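Local coordinates for protein NADP-dependent 2-hydroxyacid dehydrogenase (Rhizobium etli, PDB 4XCV) that binds NADPH and probably catalyses the NADPH-dependent reduction of 2-keto acids to 2-hydroxyacids, or the reverse oxidation, at residues A[81-95]-A[307-319]. Numbering follows the deposited sequence. Where two conformers were deposited one is given.
With NDP (NADPH dihydro-nicotinamide-adenine-dinucleotide phosphate), chain B.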
# COMPACT_ATOMS: atom_id res chain seq x y z
N ILE A 81 -24.36 24.03 -4.31
CA ILE A 81 -25.52 23.81 -3.47
C ILE A 81 -26.09 25.07 -2.79
O ILE A 81 -27.31 25.18 -2.59
CB ILE A 81 -25.19 22.69 -2.44
CG1 ILE A 81 -26.46 21.98 -2.03
CG2 ILE A 81 -24.40 23.23 -1.26
CD1 ILE A 81 -27.05 21.18 -3.17
N GLY A 82 -25.23 26.02 -2.46
CA GLY A 82 -25.67 27.21 -1.74
C GLY A 82 -26.15 28.39 -2.57
O GLY A 82 -26.38 29.45 -2.00
N MET A 83 -26.33 28.21 -3.87
CA MET A 83 -26.57 29.35 -4.77
C MET A 83 -28.01 29.83 -4.81
O MET A 83 -28.93 29.04 -4.94
CB MET A 83 -26.15 28.99 -6.19
CG MET A 83 -24.66 29.20 -6.37
SD MET A 83 -23.96 28.41 -7.81
CE MET A 83 -22.33 29.15 -7.70
N ALA A 84 -28.20 31.14 -4.72
CA ALA A 84 -29.53 31.71 -4.86
C ALA A 84 -30.09 31.43 -6.24
O ALA A 84 -29.39 31.53 -7.25
CB ALA A 84 -29.51 33.20 -4.60
N GLY A 85 -31.36 31.06 -6.27
CA GLY A 85 -32.06 30.81 -7.52
C GLY A 85 -31.67 29.49 -8.16
O GLY A 85 -31.88 29.30 -9.35
N LEU A 86 -31.10 28.57 -7.37
CA LEU A 86 -30.78 27.24 -7.87
C LEU A 86 -32.11 26.55 -8.17
O LEU A 86 -32.93 26.39 -7.27
CB LEU A 86 -29.99 26.46 -6.80
CG LEU A 86 -29.47 25.05 -7.12
CD1 LEU A 86 -28.43 25.07 -8.22
CD2 LEU A 86 -28.87 24.46 -5.85
N PRO A 87 -32.32 26.11 -9.42
CA PRO A 87 -33.62 25.53 -9.75
C PRO A 87 -33.85 24.14 -9.16
O PRO A 87 -32.89 23.46 -8.79
CB PRO A 87 -33.61 25.48 -11.28
CG PRO A 87 -32.17 25.51 -11.68
CD PRO A 87 -31.50 26.34 -10.63
N ASP A 88 -35.12 23.76 -9.05
CA ASP A 88 -35.51 22.50 -8.43
C ASP A 88 -35.51 21.45 -9.52
O ASP A 88 -36.55 21.02 -10.00
CB ASP A 88 -36.89 22.65 -7.79
CG ASP A 88 -37.35 21.41 -7.05
OD1 ASP A 88 -36.57 20.43 -6.89
OD2 ASP A 88 -38.51 21.43 -6.59
N ILE A 89 -34.31 21.11 -9.95
CA ILE A 89 -34.07 20.09 -10.95
C ILE A 89 -32.91 19.23 -10.44
O ILE A 89 -32.16 19.65 -9.55
CB ILE A 89 -33.68 20.69 -12.33
CG1 ILE A 89 -32.46 21.63 -12.23
CG2 ILE A 89 -34.86 21.44 -12.95
CD1 ILE A 89 -31.98 22.14 -13.58
N PRO A 90 -32.76 18.03 -11.00
CA PRO A 90 -31.70 17.15 -10.48
C PRO A 90 -30.32 17.75 -10.67
O PRO A 90 -30.03 18.36 -11.70
CB PRO A 90 -31.84 15.88 -11.32
CG PRO A 90 -33.26 15.87 -11.76
CD PRO A 90 -33.65 17.31 -11.95
N ILE A 91 -29.49 17.57 -9.65
CA ILE A 91 -28.09 17.90 -9.73
C ILE A 91 -27.31 16.61 -9.61
O ILE A 91 -27.47 15.86 -8.63
CB ILE A 91 -27.68 18.83 -8.58
CG1 ILE A 91 -28.46 20.15 -8.68
CG2 ILE A 91 -26.18 19.07 -8.62
CD1 ILE A 91 -28.48 20.94 -7.42
N VAL A 92 -26.51 16.32 -10.61
CA VAL A 92 -25.76 15.07 -10.74
C VAL A 92 -24.31 15.33 -10.40
O VAL A 92 -23.68 16.20 -11.01
CB VAL A 92 -25.89 14.51 -12.20
CG1 VAL A 92 -25.02 13.29 -12.45
CG2 VAL A 92 -27.32 14.18 -12.51
N ARG A 93 -23.75 14.58 -9.45
CA ARG A 93 -22.34 14.77 -9.14
C ARG A 93 -21.46 13.92 -10.03
O ARG A 93 -21.89 12.97 -10.65
CB ARG A 93 -22.05 14.55 -7.67
CG ARG A 93 -22.14 13.14 -7.28
CD ARG A 93 -22.06 13.07 -5.75
NE ARG A 93 -21.73 11.77 -5.35
CZ ARG A 93 -20.49 11.37 -5.04
NH1 ARG A 93 -19.42 12.19 -5.07
NH2 ARG A 93 -20.34 10.14 -4.73
N PHE A 94 -20.23 14.37 -10.18
CA PHE A 94 -19.30 13.74 -11.02
C PHE A 94 -18.70 12.61 -10.25
O PHE A 94 -17.95 12.86 -9.30
CB PHE A 94 -18.24 14.72 -11.49
CG PHE A 94 -17.14 14.10 -12.28
CD1 PHE A 94 -17.33 12.95 -13.08
CD2 PHE A 94 -15.90 14.70 -12.30
CE1 PHE A 94 -16.31 12.38 -13.76
CE2 PHE A 94 -14.88 14.16 -13.07
CZ PHE A 94 -15.10 13.00 -13.79
N VAL A 95 -19.09 11.39 -10.58
CA VAL A 95 -18.53 10.21 -10.04
C VAL A 95 -17.78 9.54 -11.17
O VAL A 95 -18.36 8.94 -12.11
CB VAL A 95 -19.57 9.26 -9.38
CG1 VAL A 95 -18.92 7.96 -8.96
CG2 VAL A 95 -20.17 9.94 -8.17
N GLY A 307 -35.14 7.70 -21.07
CA GLY A 307 -36.16 7.69 -20.01
C GLY A 307 -35.76 6.97 -18.73
O GLY A 307 -36.63 6.75 -17.84
N GLU A 308 -34.48 6.62 -18.63
CA GLU A 308 -33.96 5.98 -17.45
C GLU A 308 -33.57 6.97 -16.38
O GLU A 308 -33.33 8.14 -16.67
CB GLU A 308 -32.74 5.14 -17.85
CG GLU A 308 -33.16 4.01 -18.78
CD GLU A 308 -31.98 3.14 -19.20
OE1 GLU A 308 -30.84 3.65 -19.22
OE2 GLU A 308 -32.22 1.91 -19.38
N PRO A 309 -33.44 6.51 -15.12
CA PRO A 309 -33.05 7.40 -14.04
C PRO A 309 -31.65 7.92 -14.17
O PRO A 309 -30.73 7.16 -14.48
CB PRO A 309 -33.13 6.52 -12.77
CG PRO A 309 -33.77 5.29 -13.20
CD PRO A 309 -33.75 5.15 -14.67
N LEU A 310 -31.46 9.18 -13.85
CA LEU A 310 -30.13 9.72 -13.63
C LEU A 310 -29.50 9.05 -12.44
O LEU A 310 -30.21 8.69 -11.47
CB LEU A 310 -30.18 11.19 -13.38
CG LEU A 310 -30.60 12.08 -14.55
CD1 LEU A 310 -31.08 13.44 -14.02
CD2 LEU A 310 -29.51 12.26 -15.61
N GLN A 311 -28.21 8.84 -12.52
CA GLN A 311 -27.43 8.29 -11.40
C GLN A 311 -26.68 9.42 -10.67
O GLN A 311 -26.42 10.47 -11.23
CB GLN A 311 -26.47 7.24 -11.93
CG GLN A 311 -27.18 6.06 -12.55
CD GLN A 311 -26.30 5.13 -13.30
OE1 GLN A 311 -25.37 5.53 -14.00
NE2 GLN A 311 -26.62 3.83 -13.20
N PHE A 312 -26.28 9.18 -9.44
CA PHE A 312 -25.43 10.09 -8.68
C PHE A 312 -26.11 11.44 -8.44
O PHE A 312 -25.43 12.48 -8.39
CB PHE A 312 -24.05 10.27 -9.35
CG PHE A 312 -23.44 9.00 -9.83
CD1 PHE A 312 -23.09 7.99 -8.92
CD2 PHE A 312 -23.28 8.77 -11.17
CE1 PHE A 312 -22.55 6.81 -9.39
CE2 PHE A 312 -22.72 7.60 -11.63
CZ PHE A 312 -22.39 6.62 -10.75
N VAL A 313 -27.41 11.42 -8.27
CA VAL A 313 -28.18 12.62 -7.99
C VAL A 313 -28.01 12.97 -6.54
O VAL A 313 -28.12 12.09 -5.66
CB VAL A 313 -29.66 12.45 -8.34
CG1 VAL A 313 -30.46 13.70 -8.00
CG2 VAL A 313 -29.84 12.08 -9.81
N ILE A 314 -27.72 14.21 -6.28
CA ILE A 314 -27.55 14.59 -4.90
C ILE A 314 -28.87 14.79 -4.19
O ILE A 314 -29.92 15.13 -4.75
CB ILE A 314 -26.64 15.77 -4.77
CG1 ILE A 314 -27.30 16.98 -5.32
CG2 ILE A 314 -25.26 15.47 -5.42
CD1 ILE A 314 -27.84 17.88 -4.27
N ASP A 315 -28.77 14.61 -2.89
CA ASP A 315 -29.90 14.73 -1.98
C ASP A 315 -29.90 16.16 -1.49
O ASP A 315 -29.09 16.55 -0.65
CB ASP A 315 -29.68 13.73 -0.83
CG ASP A 315 -30.77 13.72 0.23
OD1 ASP A 315 -31.51 14.70 0.39
OD2 ASP A 315 -30.82 12.69 0.94
N ARG A 316 -30.78 16.98 -2.06
CA ARG A 316 -30.76 18.40 -1.75
C ARG A 316 -30.95 18.71 -0.28
O ARG A 316 -30.25 19.54 0.28
CB ARG A 316 -31.85 19.17 -2.55
CG ARG A 316 -31.55 19.35 -4.01
CD ARG A 316 -30.49 20.43 -4.24
NE ARG A 316 -30.98 21.82 -4.20
CZ ARG A 316 -31.64 22.45 -5.18
NH1 ARG A 316 -31.97 21.82 -6.32
NH2 ARG A 316 -32.01 23.72 -5.01
N ALA A 317 -31.87 18.01 0.36
CA ALA A 317 -32.15 18.26 1.76
C ALA A 317 -30.94 17.91 2.63
O ALA A 317 -30.65 18.58 3.62
CB ALA A 317 -33.38 17.48 2.18
N ALA A 318 -30.20 16.86 2.24
CA ALA A 318 -29.03 16.44 3.02
C ALA A 318 -27.78 17.24 2.69
O ALA A 318 -26.87 17.31 3.51
CB ALA A 318 -28.77 14.96 2.77
N GLY A 319 -27.73 17.78 1.49
CA GLY A 319 -26.63 18.61 1.05
C GLY A 319 -25.45 17.92 0.40
O GLY A 319 -24.40 18.55 0.25
PA NDP B . -20.74 9.69 -1.26
O1A NDP B . -20.89 8.45 -2.08
O2A NDP B . -21.77 10.79 -1.34
O5B NDP B . -20.58 9.22 0.26
C5B NDP B . -20.57 10.21 1.29
C4B NDP B . -20.49 9.47 2.61
O4B NDP B . -20.34 10.44 3.64
C3B NDP B . -21.74 8.67 2.89
O3B NDP B . -21.40 7.43 3.56
C2B NDP B . -22.47 9.60 3.82
O2B NDP B . -23.38 8.95 4.75
C1B NDP B . -21.31 10.20 4.61
N9A NDP B . -21.66 11.44 5.30
C8A NDP B . -22.07 12.57 4.69
N7A NDP B . -22.41 13.50 5.65
C5A NDP B . -22.24 12.88 6.85
C6A NDP B . -22.47 13.26 8.17
N6A NDP B . -22.90 14.49 8.47
N1A NDP B . -22.22 12.38 9.14
C2A NDP B . -21.75 11.14 8.85
N3A NDP B . -21.51 10.70 7.60
C4A NDP B . -21.76 11.61 6.64
O3 NDP B . -19.32 10.39 -1.57
PN NDP B . -17.97 9.74 -2.16
O1N NDP B . -17.64 8.56 -1.31
O2N NDP B . -18.09 9.49 -3.59
O5D NDP B . -16.96 10.94 -1.96
C5D NDP B . -16.75 11.51 -0.67
C4D NDP B . -16.07 12.87 -0.89
O4D NDP B . -14.73 12.68 -1.33
C3D NDP B . -16.68 13.73 -1.96
O3D NDP B . -17.81 14.47 -1.46
C2D NDP B . -15.53 14.64 -2.39
O2D NDP B . -15.60 15.88 -1.66
C1D NDP B . -14.30 13.91 -1.93
N1N NDP B . -13.34 13.54 -2.98
C2N NDP B . -12.02 13.88 -2.86
C3N NDP B . -11.14 13.65 -3.86
C7N NDP B . -9.74 13.95 -3.75
O7N NDP B . -9.09 14.04 -4.82
N7N NDP B . -9.11 14.11 -2.60
C4N NDP B . -11.58 12.93 -5.08
C5N NDP B . -12.99 12.59 -5.07
C6N NDP B . -13.84 12.89 -4.11
P2B NDP B . -24.62 8.07 4.17
O1X NDP B . -25.48 7.80 5.36
O2X NDP B . -25.29 8.94 3.12
O3X NDP B . -24.03 6.88 3.53
O HOH W 1 -30.15 23.25 -2.16
O HOH W 2 -30.67 16.83 -6.97
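Val92 and Val313 form a non-hydrogen-bonded antiparallel pair, flanked by two backbone bonds: Ile314 N to Ile91 O and Arg93 N to Phe312 O, both 2.9 Å. The C-terminal tail thus pairs with the outer edge of strand 91-92, whose other edge bonds to strand 69-72 of the parallel sheet. A water extends the pairing, accepting from Ile91 N and donating to Ile314 O. Tight apolar packing flanks this bridge. The beta-branched Ile91 and Ile314 suit an extended chain and meet CB to CG1 at 3.8 Å, while Ile81 CD1 abuts Ile314 CD1 at 3.6 Å. Phe312 offers a flat face to Val95, whose CB stands over the ring in a CH-pi contact, 3.8 Å from the centroid; Gln311 CB backs the other face. Toward solvent the packing is looser, with exposed Val313 keeping its CG2 4.2 Å from Val92 CG2. Arg316, bent at chi2 and chi3 (-76° and -81°), curls its guanidinium back so that Leu86 CD2 lies over one face, NH1 donates to Pro87 O, near the guanidinium plane, at 3.1 Å, and NE donates to a water. Arg93, by contrast, in one of its two conformers extends from CG to NE and reaches the NADPH diphosphate, NH2 donating to O2N at 2.6 Å. Cationic Arg93 probably offsets phosphate charge, and its backbone bond to Phe312 couples the tail to a cofactor-contacting residue directly after strand 91-92.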